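Local coordinates for pyrroline carboxylate reductase (Plasmodium falciparum, PDB 2RCY), which binds NADP and probably catalyses the reduction of pyrroline-5-carboxylate to proline, at residues 212-215 and 216-220; 140-143 and 144-148. All coordinates share one frame; numbering follows the deposited sequence. Where two conformers were deposited one is given.

In the fold
Contacts 1 and 2 are both local, one where a loop enters a helix, the other along a helix near its last turn. Contact 2 comes first in sequence, on helix 135-146, which connects the neighbouring parallel strands 123-129 and 149-153 of the large sheet in a beta-alpha-beta unit. Contact 1 follows later, in the mostly helical part that carries the family's dimerisation region, where the loop after helix 191-211 enters helix 216-223. The centres of contact 1 and contact 2 are about 31 Å apart. Contact 2 is touched by no other chain of the assembly and belongs to the packing of helix 135-146 on the sheet of its own subunit, whereas contact 1 lies where subunits meet.

Contact 1. Residues 212-215 and 216-220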
ATOM      1  N   SER A 212     -28.274 -24.849  11.780  1.00 37.35           N
ATOM      2  CA  SER A 212     -27.913 -25.565  10.555  1.00 37.21           C
ATOM      3  C   SER A 212     -26.799 -26.581  10.775  1.00 37.04           C
ATOM      4  O   SER A 212     -25.917 -26.383  11.616  1.00 37.08           O
ATOM      5  CB  SER A 212     -27.518 -24.586   9.446  1.00 37.20           C
ATOM      6  OG  SER A 212     -27.103 -25.274   8.278  1.00 37.24           O
ATOM      7  N   ASP A 213     -26.866 -27.668  10.010  1.00 36.93           N
ATOM      8  CA  ASP A 213     -25.842 -28.711  10.011  0.50 36.85           C
ATOM      9  C   ASP A 213     -24.679 -28.321   9.102  1.00 36.71           C
ATOM     10  O   ASP A 213     -23.587 -28.890   9.186  1.00 36.77           O
ATOM     11  CB  ASP A 213     -26.442 -30.051   9.563  0.50 36.90           C
ATOM     12  CG  ASP A 213     -27.087 -29.982   8.182  0.50 37.11           C
ATOM     13  OD1 ASP A 213     -27.931 -29.087   7.948  0.50 37.25           O
ATOM     14  OD2 ASP A 213     -26.757 -30.836   7.331  0.50 37.30           O
ATOM     15  N   GLN A 214     -24.932 -27.351   8.226  1.00 36.45           N
ATOM     16  CA  GLN A 214     -23.928 -26.816   7.312  1.00 36.08           C
ATOM     17  C   GLN A 214     -22.965 -25.895   8.068  1.00 35.69           C
ATOM     18  O   GLN A 214     -23.385 -25.185   8.987  1.00 35.64           O
ATOM     19  CB  GLN A 214     -24.602 -26.035   6.175  1.00 36.07           C
ATOM     20  CG  GLN A 214     -25.589 -26.843   5.336  1.00 36.14           C
ATOM     21  CD  GLN A 214     -26.356 -25.994   4.330  1.00 36.30           C
ATOM     22  OE1 GLN A 214     -26.637 -24.818   4.569  1.00 36.77           O
ATOM     23  NE2 GLN A 214     -26.705 -26.594   3.198  1.00 36.36           N
ATOM     24  N   PRO A 215     -21.669 -25.907   7.692  1.00 35.31           N
ATOM     25  CA  PRO A 215     -20.701 -24.977   8.279  1.00 35.03           C
ATOM     26  C   PRO A 215     -20.947 -23.525   7.854  1.00 34.73           C
ATOM     27  O   PRO A 215     -21.672 -23.280   6.883  1.00 34.67           O
ATOM     28  CB  PRO A 215     -19.360 -25.476   7.733  1.00 35.04           C
ATOM     29  CG  PRO A 215     -19.702 -26.178   6.473  1.00 35.18           C
ATOM     30  CD  PRO A 215     -21.039 -26.808   6.710  1.00 35.30           C
ATOM     31  N   VAL A 216     -20.346 -22.581   8.581  1.00 34.35           N
ATOM     32  CA  VAL A 216     -20.508 -21.140   8.318  1.00 33.95           C
ATOM     33  C   VAL A 216     -20.204 -20.723   6.880  1.00 33.67           C
ATOM     34  O   VAL A 216     -20.877 -19.851   6.331  1.00 33.60           O
ATOM     35  CB  VAL A 216     -19.651 -20.257   9.272  1.00 33.96           C
ATOM     36  CG1 VAL A 216     -20.304 -20.139  10.626  1.00 33.94           C
ATOM     37  CG2 VAL A 216     -18.222 -20.786   9.401  1.00 33.85           C
ATOM     38  N   GLN A 217     -19.192 -21.349   6.285  1.00 33.35           N
ATOM     39  CA  GLN A 217     -18.741 -20.997   4.941  1.00 33.10           C
ATOM     40  C   GLN A 217     -19.730 -21.447   3.869  1.00 32.95           C
ATOM     41  O   GLN A 217     -19.887 -20.777   2.845  1.00 32.89           O
ATOM     42  CB  GLN A 217     -17.354 -21.578   4.659  1.00 33.06           C
ATOM     43  CG  GLN A 217     -16.296 -21.256   5.711  1.00 32.94           C
ATOM     44  CD  GLN A 217     -16.114 -22.368   6.734  1.00 33.04           C
ATOM     45  OE1 GLN A 217     -17.073 -23.038   7.126  1.00 33.06           O
ATOM     46  NE2 GLN A 217     -14.875 -22.569   7.171  1.00 32.76           N
ATOM     47  N   GLN A 218     -20.387 -22.583   4.106  1.00 32.76           N
ATOM     48  CA  GLN A 218     -21.426 -23.077   3.206  1.00 32.59           C
ATOM     49  C   GLN A 218     -22.674 -22.208   3.300  1.00 32.32           C
ATOM     50  O   GLN A 218     -23.331 -21.951   2.292  1.00 32.37           O
ATOM     51  CB  GLN A 218     -21.776 -24.534   3.506  1.00 32.57           C
ATOM     52  CG  GLN A 218     -22.528 -25.215   2.369  1.00 32.73           C
ATOM     53  CD  GLN A 218     -23.027 -26.601   2.721  1.00 32.83           C
ATOM     54  OE1 GLN A 218     -24.114 -27.000   2.304  1.00 33.70           O
ATOM     55  NE2 GLN A 218     -22.235 -27.345   3.486  1.00 33.05           N
ATOM     56  N   LEU A 219     -22.987 -21.759   4.514  1.00 32.00           N
ATOM     57  CA  LEU A 219     -24.097 -20.841   4.741  1.00 31.72           C
ATOM     58  C   LEU A 219     -23.847 -19.512   4.034  1.00 31.64           C
ATOM     59  O   LEU A 219     -24.780 -18.882   3.531  1.00 31.69           O
ATOM     60  CB  LEU A 219     -24.320 -20.617   6.243  1.00 31.67           C
ATOM     61  CG  LEU A 219     -24.777 -21.807   7.094  1.00 31.47           C
ATOM     62  CD1 LEU A 219     -24.666 -21.481   8.572  1.00 31.28           C
ATOM     63  CD2 LEU A 219     -26.197 -22.237   6.751  1.00 31.23           C
ATOM     64  N   LYS A 220     -22.579 -19.105   4.001  1.00 31.45           N
ATOM     65  CA  LYS A 220     -22.137 -17.912   3.286  1.00 31.24           C
ATOM     66  C   LYS A 220     -22.265 -18.104   1.776  1.00 31.16           C
ATOM     67  O   LYS A 220     -22.691 -17.191   1.063  1.00 31.15           O
ATOM     68  CB  LYS A 220     -20.684 -17.600   3.646  1.00 31.26           C
ATOM     69  CG  LYS A 220     -20.178 -16.244   3.164  1.00 31.07           C
ATOM     70  CD  LYS A 220     -18.828 -16.372   2.462  1.00 30.88           C
ATOM     71  CE  LYS A 220     -17.795 -17.076   3.319  1.00 30.62           C
ATOM     72  NZ  LYS A 220     -16.559 -17.367   2.556  1.00 30.70           N
TER
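The side chain of Gln214 leaves with CG anti to its carbonyl carbon (chi1 -59°), while Gln218 turns CG away from its own backbone N (chi1 -163°); both run on extended and cross at about a right angle. Their amides, with planes 52° apart, bring Gln214 NE2 to 2.8 Å from Gln218 OE1, but the angle is too poor for a hydrogen bond. The other end of the Gln218 amide, NE2, rests 3.5 Å from Pro215 CD, against the proline ring. Beyond this pair, the Leu219 methyl CD2 fits against two oxygens, 3.4 Å from Gln214 OE1 and 3.5 Å from Ser212 OG. That hydroxyl is itself engaged, accepting the N-H of Gln214 at 3.0 Å from N to OG. At the proline the first helical turn closes: Pro215 O takes the N-H of Leu219 at 3.1 Å from Leu219 N, and a weak second bond from Gln218 N. Gln217 gives NE2 to Asp221 of a neighbouring subunit, whereas its buried OE1, near Pro215 CB, finds no partner in the model. Leu219 also packs on Met208 and Val209 of helix 191-211. An ST turn at Ser212 thus leads into a helix start with proline at the N-cap, on the helix whose Asn222 binds NADP.

Contact 2. Residues 140-143 and 144-148; sequences YVND and IFNSC
Val141 and Phe145 make the apolar contact of this helical turn. Val141 CG1, set anti to its backbone N (chi1 171°), comes to the edge of the Phe145 ring, in its plane, 3.9 Å from CE2. One face of the same ring is covered by Ile144 CG2, 4.0 Å above its centre, and the ring also meets that of Phe125 on strand 123-129 at about 45°. Ile144 CG1 lies 3.2 Å from Tyr140 O.

The backbone bonds are a second group. Ile144 N donates to Tyr140 O at 3.2 Å, and Asn146 N to Asn142 O at 2.9 Å; the bonds from Phe145 N to Val141 O and from Ser147 N to Asp143 O are weak.

Polar side chains supply the third. Ser147 OG sits between its own N and carbonyl carbon (chi1 74°), a placement that lets it reach back and donate to Ile144 O at 2.7 Å, from above the carbonyl plane. Asn146 sends OD1 to the backbone N of Ile151, on strand 149-153.

Val141, Ile144 and Phe145 thus pack on the sheet and helix 14-26, while Ser147 OG and Asn146 OD1 bond main-chain atoms: Ser147, whose N-H bond to Asp143 O is weak, adds a hydroxyl bond to Ile144 O, three residues back, and Asn146 ties the chain to the following strand.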
ATOM      1  N   TYR A 140     -20.177 -23.373  42.566  1.00 52.15           N
ATOM      2  CA  TYR A 140     -20.555 -21.994  42.875  1.00 52.08           C
ATOM      3  C   TYR A 140     -20.220 -21.043  41.728  1.00 51.85           C
ATOM      4  O   TYR A 140     -21.016 -20.164  41.396  1.00 51.80           O
ATOM      5  CB  TYR A 140     -19.887 -21.516  44.170  1.00 52.29           C
ATOM      6  CG  TYR A 140     -20.720 -21.730  45.417  1.00 52.63           C
ATOM      7  CD1 TYR A 140     -21.660 -20.782  45.818  1.00 52.91           C
ATOM      8  CD2 TYR A 140     -20.562 -22.871  46.202  1.00 53.00           C
ATOM      9  CE1 TYR A 140     -22.431 -20.971  46.960  1.00 53.06           C
ATOM     10  CE2 TYR A 140     -21.326 -23.067  47.352  1.00 53.12           C
ATOM     11  CZ  TYR A 140     -22.258 -22.112  47.725  1.00 53.02           C
ATOM     12  OH  TYR A 140     -23.017 -22.298  48.860  1.00 52.90           O
ATOM     13  N   VAL A 141     -19.045 -21.233  41.129  1.00 51.53           N
ATOM     14  CA  VAL A 141     -18.597 -20.420  39.995  1.00 51.20           C
ATOM     15  C   VAL A 141     -19.523 -20.608  38.789  1.00 50.94           C
ATOM     16  O   VAL A 141     -19.993 -19.629  38.210  1.00 50.90           O
ATOM     17  CB  VAL A 141     -17.113 -20.719  39.619  1.00 51.26           C
ATOM     18  CG1 VAL A 141     -16.720 -20.027  38.315  1.00 51.31           C
ATOM     19  CG2 VAL A 141     -16.180 -20.288  40.743  1.00 51.15           C
ATOM     20  N   ASN A 142     -19.794 -21.864  38.436  1.00 50.61           N
ATOM     21  CA  ASN A 142     -20.686 -22.188  37.320  1.00 50.28           C
ATOM     22  C   ASN A 142     -22.092 -21.603  37.447  1.00 49.94           C
ATOM     23  O   ASN A 142     -22.616 -21.042  36.486  1.00 49.93           O
ATOM     24  CB  ASN A 142     -20.764 -23.702  37.102  1.00 50.37           C
ATOM     25  CG  ASN A 142     -19.726 -24.206  36.118  1.00 50.65           C
ATOM     26  OD1 ASN A 142     -18.523 -24.077  36.343  1.00 50.88           O
ATOM     27  ND2 ASN A 142     -20.190 -24.788  35.018  1.00 50.94           N
ATOM     28  N   ASP A 143     -22.688 -21.727  38.632  1.00 49.52           N
ATOM     29  CA  ASP A 143     -24.061 -21.271  38.866  1.00 49.11           C
ATOM     30  C   ASP A 143     -24.197 -19.750  38.869  1.00 48.72           C
ATOM     31  O   ASP A 143     -25.238 -19.219  38.475  1.00 48.72           O
ATOM     32  CB  ASP A 143     -24.608 -21.842  40.178  1.00 49.18           C
ATOM     33  CG  ASP A 143     -24.676 -23.363  40.180  1.00 49.32           C
ATOM     34  OD1 ASP A 143     -24.573 -23.985  39.099  1.00 49.33           O
ATOM     35  OD2 ASP A 143     -24.832 -23.937  41.278  1.00 49.52           O
ATOM     36  N   ILE A 144     -23.151 -19.062  39.324  1.00 48.21           N
ATOM     37  CA  ILE A 144     -23.137 -17.597  39.367  1.00 47.72           C
ATOM     38  C   ILE A 144     -23.157 -16.992  37.962  1.00 47.30           C
ATOM     39  O   ILE A 144     -23.904 -16.047  37.697  1.00 47.24           O
ATOM     40  CB  ILE A 144     -21.931 -17.052  40.190  1.00 47.76           C
ATOM     41  CG1 ILE A 144     -22.198 -17.214  41.690  1.00 47.76           C
ATOM     42  CG2 ILE A 144     -21.665 -15.578  39.874  1.00 47.70           C
ATOM     43  CD1 ILE A 144     -20.978 -17.013  42.580  1.00 47.78           C
ATOM     44  N   PHE A 145     -22.353 -17.558  37.066  1.00 46.76           N
ATOM     45  CA  PHE A 145     -22.193 -17.012  35.721  1.00 46.20           C
ATOM     46  C   PHE A 145     -23.149 -17.611  34.684  1.00 45.79           C
ATOM     47  O   PHE A 145     -23.461 -16.962  33.686  1.00 45.76           O
ATOM     48  CB  PHE A 145     -20.727 -17.095  35.277  1.00 46.19           C
ATOM     49  CG  PHE A 145     -19.779 -16.350  36.184  1.00 46.17           C
ATOM     50  CD1 PHE A 145     -19.754 -14.959  36.202  1.00 46.05           C
ATOM     51  CD2 PHE A 145     -18.919 -17.041  37.031  1.00 46.24           C
ATOM     52  CE1 PHE A 145     -18.884 -14.269  37.045  1.00 46.08           C
ATOM     53  CE2 PHE A 145     -18.044 -16.360  37.877  1.00 46.15           C
ATOM     54  CZ  PHE A 145     -18.029 -14.972  37.882  1.00 46.06           C
ATOM     55  N   ASN A 146     -23.621 -18.834  34.924  1.00 45.29           N
ATOM     56  CA  ASN A 146     -24.665 -19.434  34.082  1.00 44.79           C
ATOM     57  C   ASN A 146     -26.044 -18.808  34.303  1.00 44.34           C
ATOM     58  O   ASN A 146     -26.959 -19.013  33.501  1.00 44.32           O
ATOM     59  CB  ASN A 146     -24.736 -20.954  34.262  1.00 44.89           C
ATOM     60  CG  ASN A 146     -23.786 -21.705  33.340  1.00 45.08           C
ATOM     61  OD1 ASN A 146     -23.584 -21.326  32.183  1.00 45.13           O
ATOM     62  ND2 ASN A 146     -23.209 -22.788  33.848  1.00 45.34           N
ATOM     63  N   SER A 147     -26.180 -18.051  35.389  1.00 43.73           N
ATOM     64  CA  SER A 147     -27.414 -17.326  35.688  1.00 43.21           C
ATOM     65  C   SER A 147     -27.563 -16.076  34.817  1.00 42.81           C
ATOM     66  O   SER A 147     -28.679 -15.605  34.581  1.00 42.78           O
ATOM     67  CB  SER A 147     -27.476 -16.950  37.172  1.00 43.22           C
ATOM     68  OG  SER A 147     -26.595 -15.882  37.475  1.00 43.12           O
ATOM     69  N   CYS A 148     -26.434 -15.547  34.348  1.00 42.28           N
ATOM     70  CA  CYS A 148     -26.424 -14.359  33.493  1.00 41.76           C
ATOM     71  C   CYS A 148     -25.604 -14.558  32.210  1.00 41.35           C
ATOM     72  O   CYS A 148     -25.098 -13.593  31.629  1.00 41.27           O
ATOM     73  CB  CYS A 148     -25.926 -13.138  34.278  1.00 41.79           C
ATOM     74  SG  CYS A 148     -24.239 -13.278  34.916  1.00 41.86           S
TER